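Local coordinates for protein intramolecular trans-sialidase (Macrobdella decora, PDB 3SLI) that probably cleaves terminal sialic acid from sialoglycoconjugates by intramolecular trans-glycosylation, releasing 2,7-anhydro-Neu5Ac, at residues E3-E8 / D174-S179; Y30-T35 / D151-G156; T46-I51 / I73-G78; T222-S227 / K249-G254; G253-S258 / F667-I672. All blocks are in the same frame, centred on the assembly; numbering follows the deposited sequence.

Contact 1 (E3-E8 / D174-S179); sequences EGILME and DIKVYS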
# COMPACT_ATOMS: atom_id res chain seq x y z
N GLU A 3 44.39 -3.39 -0.34
CA GLU A 3 43.21 -3.24 -1.19
C GLU A 3 42.46 -4.56 -1.34
O GLU A 3 43.07 -5.60 -1.61
CB GLU A 3 43.61 -2.73 -2.57
CG GLU A 3 44.00 -1.27 -2.62
CD GLU A 3 42.84 -0.35 -2.28
OE1 GLU A 3 41.75 -0.51 -2.88
OE2 GLU A 3 43.02 0.53 -1.40
N GLY A 4 41.14 -4.51 -1.17
CA GLY A 4 40.34 -5.72 -1.32
C GLY A 4 39.83 -6.27 -0.01
O GLY A 4 39.65 -5.54 0.96
N ILE A 5 39.61 -7.57 0.01
CA ILE A 5 39.10 -8.25 1.19
C ILE A 5 40.06 -8.26 2.39
O ILE A 5 41.17 -8.82 2.32
CB ILE A 5 38.67 -9.70 0.84
CG1 ILE A 5 37.63 -9.68 -0.29
CG2 ILE A 5 38.11 -10.41 2.06
CD1 ILE A 5 37.19 -11.06 -0.78
N LEU A 6 39.62 -7.64 3.47
CA LEU A 6 40.38 -7.57 4.71
C LEU A 6 40.01 -8.73 5.62
O LEU A 6 40.83 -9.21 6.41
CB LEU A 6 40.08 -6.26 5.46
CG LEU A 6 40.39 -4.93 4.79
CD1 LEU A 6 40.09 -3.79 5.76
CD2 LEU A 6 41.86 -4.89 4.34
N MET A 7 38.77 -9.22 5.50
CA MET A 7 38.30 -10.28 6.36
C MET A 7 37.11 -10.99 5.71
O MET A 7 36.30 -10.35 5.05
CB MET A 7 37.85 -9.65 7.68
CG MET A 7 37.49 -10.59 8.81
SD MET A 7 36.97 -9.64 10.27
CE MET A 7 38.56 -9.24 11.04
N GLU A 8 37.04 -12.30 5.87
CA GLU A 8 35.95 -13.09 5.34
C GLU A 8 35.70 -14.23 6.30
O GLU A 8 36.64 -14.79 6.87
CB GLU A 8 36.26 -13.63 3.94
CG GLU A 8 35.10 -14.41 3.34
CD GLU A 8 35.34 -14.88 1.92
OE1 GLU A 8 35.96 -14.14 1.13
OE2 GLU A 8 34.88 -16.00 1.58
N ASP A 174 27.51 -15.61 5.72
CA ASP A 174 28.76 -15.17 5.13
C ASP A 174 28.97 -13.69 5.39
O ASP A 174 28.01 -12.94 5.54
CB ASP A 174 28.71 -15.42 3.61
CG ASP A 174 30.09 -15.40 2.96
OD1 ASP A 174 30.77 -16.45 2.98
OD2 ASP A 174 30.49 -14.34 2.44
N ILE A 175 30.23 -13.30 5.51
CA ILE A 175 30.59 -11.90 5.69
C ILE A 175 31.91 -11.64 4.97
O ILE A 175 32.83 -12.46 5.03
CB ILE A 175 30.71 -11.46 7.17
CG1 ILE A 175 31.04 -9.96 7.22
CG2 ILE A 175 31.78 -12.27 7.92
CD1 ILE A 175 31.17 -9.39 8.60
N LYS A 176 31.95 -10.53 4.24
CA LYS A 176 33.14 -10.10 3.51
C LYS A 176 33.29 -8.62 3.79
O LYS A 176 32.33 -7.85 3.67
CB LYS A 176 32.96 -10.30 2.00
CG LYS A 176 33.08 -11.74 1.52
CD LYS A 176 32.83 -11.82 0.03
CE LYS A 176 33.12 -13.22 -0.51
NZ LYS A 176 32.29 -14.28 0.14
N VAL A 177 34.48 -8.23 4.23
CA VAL A 177 34.79 -6.84 4.54
C VAL A 177 35.88 -6.39 3.57
O VAL A 177 36.95 -7.01 3.52
CB VAL A 177 35.31 -6.69 6.00
CG1 VAL A 177 35.54 -5.23 6.34
CG2 VAL A 177 34.33 -7.32 6.98
N TYR A 178 35.58 -5.35 2.78
CA TYR A 178 36.50 -4.78 1.79
C TYR A 178 36.96 -3.39 2.23
O TYR A 178 36.18 -2.62 2.78
CB TYR A 178 35.79 -4.58 0.45
CG TYR A 178 35.28 -5.82 -0.22
CD1 TYR A 178 34.10 -6.43 0.22
CD2 TYR A 178 35.95 -6.39 -1.30
CE1 TYR A 178 33.61 -7.57 -0.41
CE2 TYR A 178 35.47 -7.53 -1.93
CZ TYR A 178 34.30 -8.11 -1.49
OH TYR A 178 33.82 -9.24 -2.11
N SER A 179 38.21 -3.05 1.94
CA SER A 179 38.72 -1.73 2.28
C SER A 179 38.26 -0.74 1.21
O SER A 179 38.22 0.47 1.44
CB SER A 179 40.25 -1.74 2.32
OG SER A 179 40.78 -2.05 1.04
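Two different first torsions bring Glu-8 and Lys-176 side by side across an antiparallel strand pair of the lectin-like beta sandwich. Glu-8 sends CG anti to its backbone N (chi1 -178°) on a straight chain, whereas Lys-176 carries CG beside its N and bends only at its last bond (chi4 59°), which swings NZ between two acids. The ammonium forms a firm salt bridge with Asp-174 OD2 at 2.9 Å and a weak one with Glu-8 OE2 at 3.4 Å. One lysine thus probably offsets two carboxylates that stand near each other.

On the same face, Ile-5 runs alongside Tyr-178. Ile-5 CG1 is 3.5 Å from Tyr-178 CE2, and the CG1-CD1 arm gives the partly exposed tyrosine an apolar neighbour. The pairing is interrupted by a classic beta bulge: Leu-6 and Met-7 both turn their N-H groups to Val-177 O, the first at 2.7 Å and the second weakly. Leu-6 can therefore pack against Ser-179 CB and reach helix 28-31, while Met-7 O takes the N-H of Val-177. Gly-4 suits its place through its positive phi, which glycine adopts easily. Beside it, Ser-179 OG is bonded chiefly to Pro-2 O, and accepts only a weak bond from Gly-4 N at 3.3 Å.

Contact 2 (Y30-T35 / D151-G156); sequences YVKAMT and DNVTLG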
# COMPACT_ATOMS: atom_id res chain seq x y z
N TYR A 30 43.43 -4.36 10.41
CA TYR A 30 43.06 -3.48 9.31
C TYR A 30 41.61 -3.01 9.46
O TYR A 30 41.30 -1.84 9.26
CB TYR A 30 43.23 -4.18 7.96
CG TYR A 30 44.63 -4.67 7.70
CD1 TYR A 30 45.72 -3.79 7.75
CD2 TYR A 30 44.88 -6.01 7.45
CE1 TYR A 30 47.02 -4.24 7.55
CE2 TYR A 30 46.17 -6.48 7.25
CZ TYR A 30 47.24 -5.59 7.31
OH TYR A 30 48.52 -6.06 7.15
N VAL A 31 40.73 -3.93 9.83
CA VAL A 31 39.31 -3.62 10.01
C VAL A 31 39.11 -2.58 11.12
O VAL A 31 38.30 -1.66 10.98
CB VAL A 31 38.49 -4.91 10.31
CG1 VAL A 31 37.02 -4.57 10.56
CG2 VAL A 31 38.60 -5.89 9.13
N LYS A 32 39.92 -2.67 12.18
CA LYS A 32 39.83 -1.73 13.30
C LYS A 32 40.29 -0.32 12.94
O LYS A 32 40.14 0.60 13.75
CB LYS A 32 40.64 -2.22 14.51
CG LYS A 32 40.07 -3.44 15.20
CD LYS A 32 41.05 -3.98 16.24
CE LYS A 32 40.57 -5.34 16.77
NZ LYS A 32 41.47 -5.97 17.79
N ALA A 33 40.83 -0.14 11.73
CA ALA A 33 41.32 1.17 11.30
C ALA A 33 40.83 1.62 9.92
O ALA A 33 41.37 2.56 9.34
CB ALA A 33 42.85 1.18 11.34
N MET A 34 39.76 1.01 9.42
CA MET A 34 39.20 1.36 8.11
C MET A 34 38.83 2.83 7.95
O MET A 34 38.11 3.40 8.78
CB MET A 34 37.97 0.50 7.81
CG MET A 34 38.30 -0.97 7.65
SD MET A 34 36.83 -2.01 7.58
CE MET A 34 36.33 -1.78 5.87
N THR A 35 39.30 3.44 6.87
CA THR A 35 39.01 4.83 6.58
C THR A 35 37.75 4.92 5.72
O THR A 35 37.15 5.98 5.58
CB THR A 35 40.18 5.50 5.83
OG1 THR A 35 40.49 4.74 4.66
CG2 THR A 35 41.41 5.54 6.72
N ASP A 151 38.84 -1.51 20.02
CA ASP A 151 39.53 -2.66 20.58
C ASP A 151 38.86 -4.00 20.26
O ASP A 151 39.19 -5.02 20.85
CB ASP A 151 39.66 -2.51 22.11
CG ASP A 151 38.32 -2.60 22.85
OD1 ASP A 151 37.25 -2.61 22.20
OD2 ASP A 151 38.33 -2.66 24.09
N ASN A 152 37.90 -3.99 19.33
CA ASN A 152 37.20 -5.22 19.00
C ASN A 152 36.45 -5.17 17.67
O ASN A 152 36.11 -4.10 17.17
CB ASN A 152 36.23 -5.61 20.13
CG ASN A 152 34.92 -4.82 20.08
OD1 ASN A 152 33.96 -5.23 19.42
ND2 ASN A 152 34.87 -3.69 20.78
N VAL A 153 36.26 -6.36 17.10
CA VAL A 153 35.52 -6.56 15.86
C VAL A 153 34.62 -7.71 16.29
O VAL A 153 35.10 -8.79 16.67
CB VAL A 153 36.42 -7.02 14.69
CG1 VAL A 153 35.56 -7.26 13.44
CG2 VAL A 153 37.49 -5.98 14.40
N THR A 154 33.31 -7.47 16.27
CA THR A 154 32.35 -8.45 16.73
C THR A 154 31.18 -8.70 15.78
O THR A 154 30.70 -7.79 15.09
CB THR A 154 31.78 -8.03 18.13
OG1 THR A 154 32.86 -7.85 19.05
CG2 THR A 154 30.82 -9.08 18.68
N LEU A 155 30.73 -9.95 15.77
CA LEU A 155 29.61 -10.40 14.96
C LEU A 155 28.48 -10.68 15.96
O LEU A 155 28.72 -11.19 17.06
CB LEU A 155 30.01 -11.70 14.27
CG LEU A 155 29.98 -11.92 12.76
CD1 LEU A 155 30.50 -10.70 12.02
CD2 LEU A 155 30.77 -13.18 12.42
N GLY A 156 27.25 -10.32 15.59
CA GLY A 156 26.09 -10.59 16.44
C GLY A 156 25.87 -9.76 17.69
O GLY A 156 25.13 -10.16 18.58
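The side chain of Lys-32 runs slantwise across Val-153, laying its aliphatic part over one methyl. Extended beyond CG, it gives two carbons to the same partner: Lys-32 CG lies 3.7 Å from Val-153 CG2 and CE 3.9 Å from it. Lysine suits a partly exposed position because its methylenes cover the valine while the amine carries on past the strand; NZ stays 3.9 Å from Asp-151 O. Val-31 meets that methyl from another direction, at about a right angle, with CG1 anti to its backbone N (chi1 178°) and 4.1 Å from Val-153 CG2. Methyls and methylenes carry most of the meeting, and no polar bond spans it.

Asp-151 and Asn-152 point away from the helix side. Asn-152 is gripped at both ends of its amide: ND2 gives a nearly straight bond (173°) in the amide plane to Asp-151 OD1 at 3.0 Å, and Asn-152 OD1 accepts from Thr-154 OG1 at 2.9 Å. These bonds fix the amide's rotation, and Asp-151 OD2 is held in turn by Ser-60.

Strand 152-155 runs between strands 20-21 and 51-58 in one sheet of the sandwich, with a classic bulge where Asp-151 and Asn-152 both face Gly-58. Helix 28-31 lies over it, with a type I turn from Val-31 to Met-34, and Val-31 also packs on Phe-55, Val-57 and Met-7.

Contact 3 (T46-I51 / I73-G78); sequences TSENGI and ITNSGG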
# COMPACT_ATOMS: atom_id res chain seq x y z
N THR A 46 17.16 -15.79 14.26
CA THR A 46 16.26 -16.70 14.96
C THR A 46 15.82 -16.06 16.28
O THR A 46 15.11 -16.67 17.08
CB THR A 46 16.94 -18.07 15.25
OG1 THR A 46 18.15 -17.86 15.99
CG2 THR A 46 17.27 -18.80 13.95
N SER A 47 16.21 -14.81 16.48
CA SER A 47 15.91 -14.07 17.70
C SER A 47 14.78 -13.08 17.55
O SER A 47 14.57 -12.49 16.49
CB SER A 47 17.16 -13.34 18.17
OG SER A 47 16.87 -12.42 19.22
N GLU A 48 14.10 -12.83 18.66
CA GLU A 48 12.99 -11.89 18.69
C GLU A 48 13.43 -10.59 19.39
O GLU A 48 12.60 -9.74 19.72
CB GLU A 48 11.78 -12.53 19.37
CG GLU A 48 10.42 -11.98 18.95
CD GLU A 48 10.18 -12.00 17.44
OE1 GLU A 48 10.52 -13.00 16.76
OE2 GLU A 48 9.63 -11.00 16.93
N ASN A 49 14.73 -10.45 19.63
CA ASN A 49 15.25 -9.24 20.28
C ASN A 49 14.97 -8.02 19.40
O ASN A 49 15.06 -8.10 18.16
CB ASN A 49 16.76 -9.35 20.55
CG ASN A 49 17.08 -10.32 21.68
OD1 ASN A 49 16.20 -10.70 22.46
ND2 ASN A 49 18.34 -10.73 21.77
N GLY A 50 14.66 -6.90 20.04
CA GLY A 50 14.35 -5.67 19.34
C GLY A 50 15.38 -5.18 18.34
O GLY A 50 15.06 -4.99 17.17
N ILE A 51 16.61 -4.95 18.81
CA ILE A 51 17.70 -4.47 17.94
C ILE A 51 18.77 -5.55 17.96
O ILE A 51 19.19 -6.01 19.03
CB ILE A 51 18.33 -3.16 18.48
CG1 ILE A 51 17.25 -2.10 18.74
CG2 ILE A 51 19.37 -2.63 17.49
CD1 ILE A 51 16.54 -1.61 17.50
N ILE A 73 19.77 -4.96 12.43
CA ILE A 73 18.43 -5.23 11.92
C ILE A 73 17.51 -5.19 13.15
O ILE A 73 17.98 -5.26 14.29
CB ILE A 73 18.31 -6.60 11.19
CG1 ILE A 73 18.87 -7.74 12.04
CG2 ILE A 73 18.98 -6.53 9.82
CD1 ILE A 73 17.83 -8.74 12.52
N THR A 74 16.20 -5.03 12.94
CA THR A 74 15.26 -5.01 14.05
C THR A 74 14.25 -6.14 13.86
O THR A 74 14.07 -6.63 12.74
CB THR A 74 14.49 -3.66 14.15
OG1 THR A 74 13.50 -3.58 13.12
CG2 THR A 74 15.46 -2.48 14.04
N ASN A 75 13.57 -6.53 14.94
CA ASN A 75 12.60 -7.60 14.84
C ASN A 75 11.38 -7.23 13.98
O ASN A 75 10.56 -8.09 13.66
CB ASN A 75 12.18 -8.14 16.22
CG ASN A 75 11.45 -7.11 17.09
OD1 ASN A 75 11.16 -7.39 18.26
ND2 ASN A 75 11.16 -5.93 16.56
N SER A 76 11.29 -5.96 13.60
CA SER A 76 10.20 -5.48 12.76
C SER A 76 10.67 -5.27 11.31
O SER A 76 10.02 -4.57 10.54
CB SER A 76 9.60 -4.20 13.33
OG SER A 76 10.56 -3.17 13.42
N GLY A 77 11.83 -5.84 10.98
CA GLY A 77 12.36 -5.75 9.63
C GLY A 77 13.15 -4.51 9.24
O GLY A 77 13.47 -4.34 8.06
N GLY A 78 13.44 -3.63 10.19
CA GLY A 78 14.21 -2.45 9.86
C GLY A 78 15.70 -2.79 9.76
O GLY A 78 16.13 -3.84 10.24
O HOH W 1 8.97 -10.05 14.55
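At the end of the antiparallel pair formed by strands 51-58 and 67-74 in the lectin-like domain, Gly-50 meets Asn-75 where the second strand enters a type I turn, Thr-74 to Gly-77. Gly-50 O accepts the N-H of Asn-75 at 3.1 Å, the donor tilted 31° from the carbonyl plane, and Thr-74 CA-H also approaches this oxygen. One step inward, Ile-51 and Thr-74 form a non-hydrogen-bonded pair whose side chains run side by side, Ile-51 CD1 lying 3.7 Å from Thr-74 CG2. Threonine serves twice: its methyl packs on the isoleucine, while OG1 receives Gly-78 N at 2.9 Å and braces the turn. Gly-77, with positive phi, fits the turn's last corner.

The incoming loop is tied by an ST turn, Asn-49 N to Ser-47 OG at 2.9 Å. Glu-48 bends at chi2 (54°), bringing its carboxylate back toward the turn. A water then links the segments, donating to Glu-48 OE2 at 2.6 Å and to Asn-75 O at 2.7 Å. Glu-48 and Asn-75 also touch Gln-628, from the propeller side of the chain. With both protons spent on acceptors, the water probably eases the repulsion between a carboxylate and a carbonyl oxygen at the surface.

Contact 4 (T222-S227 / K249-G254); sequences TGTVIS and KSTDGG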
# COMPACT_ATOMS: atom_id res chain seq x y z
N THR A 222 -11.87 -16.47 -17.04
CA THR A 222 -11.06 -16.89 -18.19
C THR A 222 -9.70 -17.47 -17.77
O THR A 222 -8.99 -18.05 -18.59
CB THR A 222 -10.77 -15.70 -19.13
OG1 THR A 222 -9.93 -14.76 -18.45
CG2 THR A 222 -12.07 -15.00 -19.54
N GLY A 223 -9.32 -17.27 -16.51
CA GLY A 223 -8.03 -17.75 -16.03
C GLY A 223 -7.01 -16.62 -15.89
O GLY A 223 -5.99 -16.78 -15.21
N THR A 224 -7.26 -15.49 -16.53
CA THR A 224 -6.37 -14.34 -16.44
C THR A 224 -6.49 -13.75 -15.04
O THR A 224 -7.57 -13.75 -14.45
CB THR A 224 -6.77 -13.25 -17.48
OG1 THR A 224 -6.66 -13.79 -18.80
CG2 THR A 224 -5.87 -12.00 -17.38
N VAL A 225 -5.37 -13.30 -14.48
CA VAL A 225 -5.38 -12.69 -13.16
C VAL A 225 -5.09 -11.20 -13.39
O VAL A 225 -4.19 -10.85 -14.17
CB VAL A 225 -4.29 -13.28 -12.22
CG1 VAL A 225 -4.53 -12.81 -10.77
CG2 VAL A 225 -4.25 -14.80 -12.30
N ILE A 226 -5.90 -10.34 -12.78
CA ILE A 226 -5.71 -8.90 -12.92
C ILE A 226 -5.45 -8.26 -11.55
O ILE A 226 -5.75 -8.85 -10.51
CB ILE A 226 -6.93 -8.20 -13.61
CG1 ILE A 226 -8.24 -8.49 -12.85
CG2 ILE A 226 -7.02 -8.61 -15.08
CD1 ILE A 226 -9.44 -7.68 -13.34
N SER A 227 -4.83 -7.09 -11.56
CA SER A 227 -4.52 -6.38 -10.34
C SER A 227 -4.50 -4.89 -10.58
O SER A 227 -4.32 -4.42 -11.71
CB SER A 227 -3.16 -6.84 -9.78
OG SER A 227 -2.12 -6.60 -10.71
N LYS A 249 -1.88 -7.32 -15.64
CA LYS A 249 -2.47 -8.64 -15.74
C LYS A 249 -1.44 -9.74 -15.98
O LYS A 249 -0.32 -9.48 -16.44
CB LYS A 249 -3.54 -8.68 -16.84
CG LYS A 249 -3.01 -8.45 -18.25
CD LYS A 249 -4.13 -8.52 -19.27
CE LYS A 249 -3.62 -8.17 -20.65
NZ LYS A 249 -4.73 -8.02 -21.62
N SER A 250 -1.82 -10.96 -15.64
CA SER A 250 -0.97 -12.12 -15.81
C SER A 250 -1.78 -13.19 -16.51
O SER A 250 -2.90 -13.50 -16.11
CB SER A 250 -0.50 -12.65 -14.45
OG SER A 250 0.10 -13.93 -14.57
N THR A 251 -1.21 -13.75 -17.57
CA THR A 251 -1.86 -14.80 -18.35
C THR A 251 -1.20 -16.16 -18.11
O THR A 251 -1.44 -17.11 -18.85
CB THR A 251 -1.84 -14.47 -19.85
OG1 THR A 251 -0.48 -14.25 -20.27
CG2 THR A 251 -2.66 -13.21 -20.13
N ASP A 252 -0.36 -16.24 -17.08
CA ASP A 252 0.31 -17.49 -16.75
C ASP A 252 0.18 -17.86 -15.27
O ASP A 252 1.14 -18.29 -14.63
CB ASP A 252 1.79 -17.44 -17.18
CG ASP A 252 2.59 -16.33 -16.50
OD1 ASP A 252 2.03 -15.55 -15.69
OD2 ASP A 252 3.80 -16.24 -16.78
N GLY A 253 -1.02 -17.65 -14.73
CA GLY A 253 -1.30 -17.98 -13.34
C GLY A 253 -0.62 -17.15 -12.27
O GLY A 253 -0.43 -17.63 -11.15
N GLY A 254 -0.27 -15.92 -12.59
CA GLY A 254 0.38 -15.06 -11.62
C GLY A 254 1.89 -15.17 -11.55
O GLY A 254 2.50 -14.71 -10.59
O HOH W 2 -3.27 -16.13 -15.48
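Ser-250 O is gripped from two directions: Val-225 N donates to it at 3.0 Å, almost straight (174°), and a water donates at 2.7 Å. That water also gives its other proton to Gly-223 O at 2.8 Å and accepts from Gly-253 N, so it bridges the two segments just beyond the last backbone pair. Next along the strands, Ser-250 N returns a bond to Val-225 O at 2.8 Å. The two bonds make Val-225 and Ser-250 an antiparallel hydrogen-bonded pair, at the end of the hairpin of strands 225-232 and 243-250 in a four-stranded propeller blade.

Ser-250 opens the Asp box, Ser-X-Asp-X-Gly-X-Thr-Trp, the turn between the third and fourth strands of the blade that recurs in sialidases. Its OG stands anti to the backbone N (chi1 168°), directed into that turn, where it receives Gly-254 N at 2.8 Å. Gly-253 and Gly-254 both have positive phi, which suits glycine and lets the turn close tightly.

On the face of Ile-226 and Lys-249, Lys-249 CB meets Ile-226 CG2 at 3.9 Å, and Thr-224 CG2, from the loop before the strand, at 4.1 Å. Beta-branched Val-225 and Ile-226 suit the strand. The polar ends of Thr-224 and Lys-249 converge on Glu-436: Thr-224 OG1 bonds its carboxylate and Lys-249 NZ its carbonyl. Val-225 instead packs on Trp-257. The chemistry implies a division of labour: two backbone bonds set the register, the water ties the loop ends, and apolar groups cover the faces.

Contact 5 (G253-S258 / F667-I672); sequences GGNTWS and FEKYSI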
# COMPACT_ATOMS: atom_id res chain seq x y z
N GLY A 253 -1.02 -17.65 -14.73
CA GLY A 253 -1.30 -17.98 -13.34
C GLY A 253 -0.62 -17.15 -12.27
O GLY A 253 -0.43 -17.63 -11.15
N GLY A 254 -0.27 -15.92 -12.59
CA GLY A 254 0.38 -15.06 -11.62
C GLY A 254 1.89 -15.17 -11.55
O GLY A 254 2.50 -14.71 -10.59
N ASN A 255 2.50 -15.77 -12.58
CA ASN A 255 3.96 -15.90 -12.60
C ASN A 255 4.66 -14.65 -13.12
O ASN A 255 5.66 -14.22 -12.55
CB ASN A 255 4.37 -17.13 -13.40
CG ASN A 255 4.08 -18.42 -12.66
OD1 ASN A 255 4.48 -18.59 -11.51
ND2 ASN A 255 3.36 -19.32 -13.30
N THR A 256 4.16 -14.09 -14.21
CA THR A 256 4.74 -12.88 -14.77
C THR A 256 3.59 -11.91 -15.04
O THR A 256 2.46 -12.33 -15.31
CB THR A 256 5.56 -13.15 -16.06
OG1 THR A 256 4.72 -13.75 -17.05
CG2 THR A 256 6.73 -14.10 -15.76
N TRP A 257 3.89 -10.62 -14.97
CA TRP A 257 2.88 -9.58 -15.15
C TRP A 257 3.23 -8.65 -16.28
O TRP A 257 4.41 -8.38 -16.54
CB TRP A 257 2.71 -8.81 -13.83
CG TRP A 257 2.25 -9.69 -12.70
CD1 TRP A 257 3.03 -10.50 -11.91
CD2 TRP A 257 0.90 -9.92 -12.29
NE1 TRP A 257 2.23 -11.23 -11.04
CE2 TRP A 257 0.92 -10.89 -11.26
CE3 TRP A 257 -0.34 -9.40 -12.70
CZ2 TRP A 257 -0.25 -11.35 -10.63
CZ3 TRP A 257 -1.51 -9.86 -12.07
CH2 TRP A 257 -1.45 -10.83 -11.05
N SER A 258 2.21 -8.16 -16.97
CA SER A 258 2.37 -7.24 -18.10
C SER A 258 2.88 -5.88 -17.64
O SER A 258 2.90 -5.58 -16.45
CB SER A 258 1.01 -7.03 -18.77
OG SER A 258 0.10 -6.38 -17.89
N PHE A 667 3.71 -9.72 -3.82
CA PHE A 667 2.81 -10.75 -4.31
C PHE A 667 3.35 -12.12 -3.90
O PHE A 667 4.49 -12.47 -4.25
CB PHE A 667 2.65 -10.66 -5.84
CG PHE A 667 1.80 -11.76 -6.43
CD1 PHE A 667 0.44 -11.85 -6.13
CD2 PHE A 667 2.37 -12.73 -7.25
CE1 PHE A 667 -0.34 -12.90 -6.63
CE2 PHE A 667 1.60 -13.79 -7.76
CZ PHE A 667 0.24 -13.87 -7.45
N GLU A 668 2.56 -12.87 -3.14
CA GLU A 668 2.93 -14.21 -2.68
C GLU A 668 1.79 -15.21 -2.96
O GLU A 668 0.64 -14.80 -3.11
CB GLU A 668 3.29 -14.17 -1.19
CG GLU A 668 4.50 -13.26 -0.90
CD GLU A 668 4.86 -13.13 0.58
OE1 GLU A 668 4.37 -13.93 1.40
OE2 GLU A 668 5.65 -12.23 0.91
N LYS A 669 2.12 -16.49 -3.05
CA LYS A 669 1.14 -17.56 -3.32
C LYS A 669 1.26 -18.61 -2.23
O LYS A 669 2.36 -18.93 -1.79
CB LYS A 669 1.45 -18.26 -4.65
CG LYS A 669 1.54 -17.39 -5.89
CD LYS A 669 2.05 -18.25 -7.03
CE LYS A 669 2.09 -17.50 -8.35
NZ LYS A 669 2.52 -18.40 -9.45
N TYR A 670 0.13 -19.21 -1.86
CA TYR A 670 0.10 -20.23 -0.82
C TYR A 670 -0.88 -21.34 -1.18
O TYR A 670 -1.96 -21.07 -1.73
CB TYR A 670 -0.33 -19.61 0.52
CG TYR A 670 0.63 -18.58 1.07
CD1 TYR A 670 1.77 -18.96 1.77
CD2 TYR A 670 0.40 -17.20 0.89
CE1 TYR A 670 2.66 -18.02 2.28
CE2 TYR A 670 1.29 -16.25 1.39
CZ TYR A 670 2.42 -16.68 2.08
OH TYR A 670 3.31 -15.77 2.61
N SER A 671 -0.51 -22.58 -0.91
CA SER A 671 -1.40 -23.71 -1.18
C SER A 671 -2.31 -23.91 0.04
O SER A 671 -1.98 -23.47 1.15
CB SER A 671 -0.60 -25.00 -1.46
OG SER A 671 0.13 -25.45 -0.32
N ILE A 672 -3.45 -24.58 -0.15
CA ILE A 672 -4.36 -24.82 0.96
C ILE A 672 -3.63 -25.69 1.99
O ILE A 672 -3.80 -25.51 3.20
CB ILE A 672 -5.69 -25.49 0.50
CG1 ILE A 672 -6.44 -24.55 -0.44
CG2 ILE A 672 -6.58 -25.83 1.71
CD1 ILE A 672 -6.77 -23.17 0.15
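Gly-253 lies in the middle of an Asp box, and its O accepts a weak bond from Lys-669 NZ at 3.5 Å. This loop of one propeller blade meets strand 665-670, an outer strand of another sheet. Gly-254 follows, where Phe-667 and Lys-669 leave little room for a side chain and where the positive phi also suits glycine; its O lies 3.1 Å from Phe-667 CE2 and 3.6 Å from Lys-669 CE.

Asn-255 supplies the firmer polar link. Its OD1 accepts Lys-669 NZ at 2.8 Å, the amine standing above the carbonyl plane, 60° out of it, instead of on a lone pair. The lysine reaches this far because its chain is extended beyond CG; the ammonium so has one firm and one weak acceptor.

Beyond Thr-256, Trp-257 completes the Asp box and points toward Phe-667. The rings form an edge-to-face (T-shaped) pair, with the tryptophan edge toward the phenylalanine face, planes 80° apart and six-membered ring centroids 5.5 Å apart. With CG anti to the backbone N (chi1 176°), the phenylalanine ring is carried out toward the tryptophan, and both rings also rest on Leu-217. Over the phenylalanine face, offset toward its rim, lies Trp-257 CZ2, 4.1 Å from Phe-667 CZ.

The five contacts fall into two groups. Contacts 1, 2 and 3 lie in the lectin-like domain, and contacts 4 and 5 in the propeller, where they share Gly-253 and Gly-254 and are joined through Trp-257. Contacts 1 and 2 touch, Met-34 packing on Val-177, and stand on facing sheets of the sandwich; contact 2 is buried and mainly apolar, while contact 1 adds strand pairing and an outer salt-bridge network. Contact 3 belongs to the same sheet as contact 2 but lies at the surface and relies largely on backbone and water. Contact 4 is buried strand pairing within one blade; contact 5, partly buried, ties a loop to another sheet's edge strand through side chains and carbonyls.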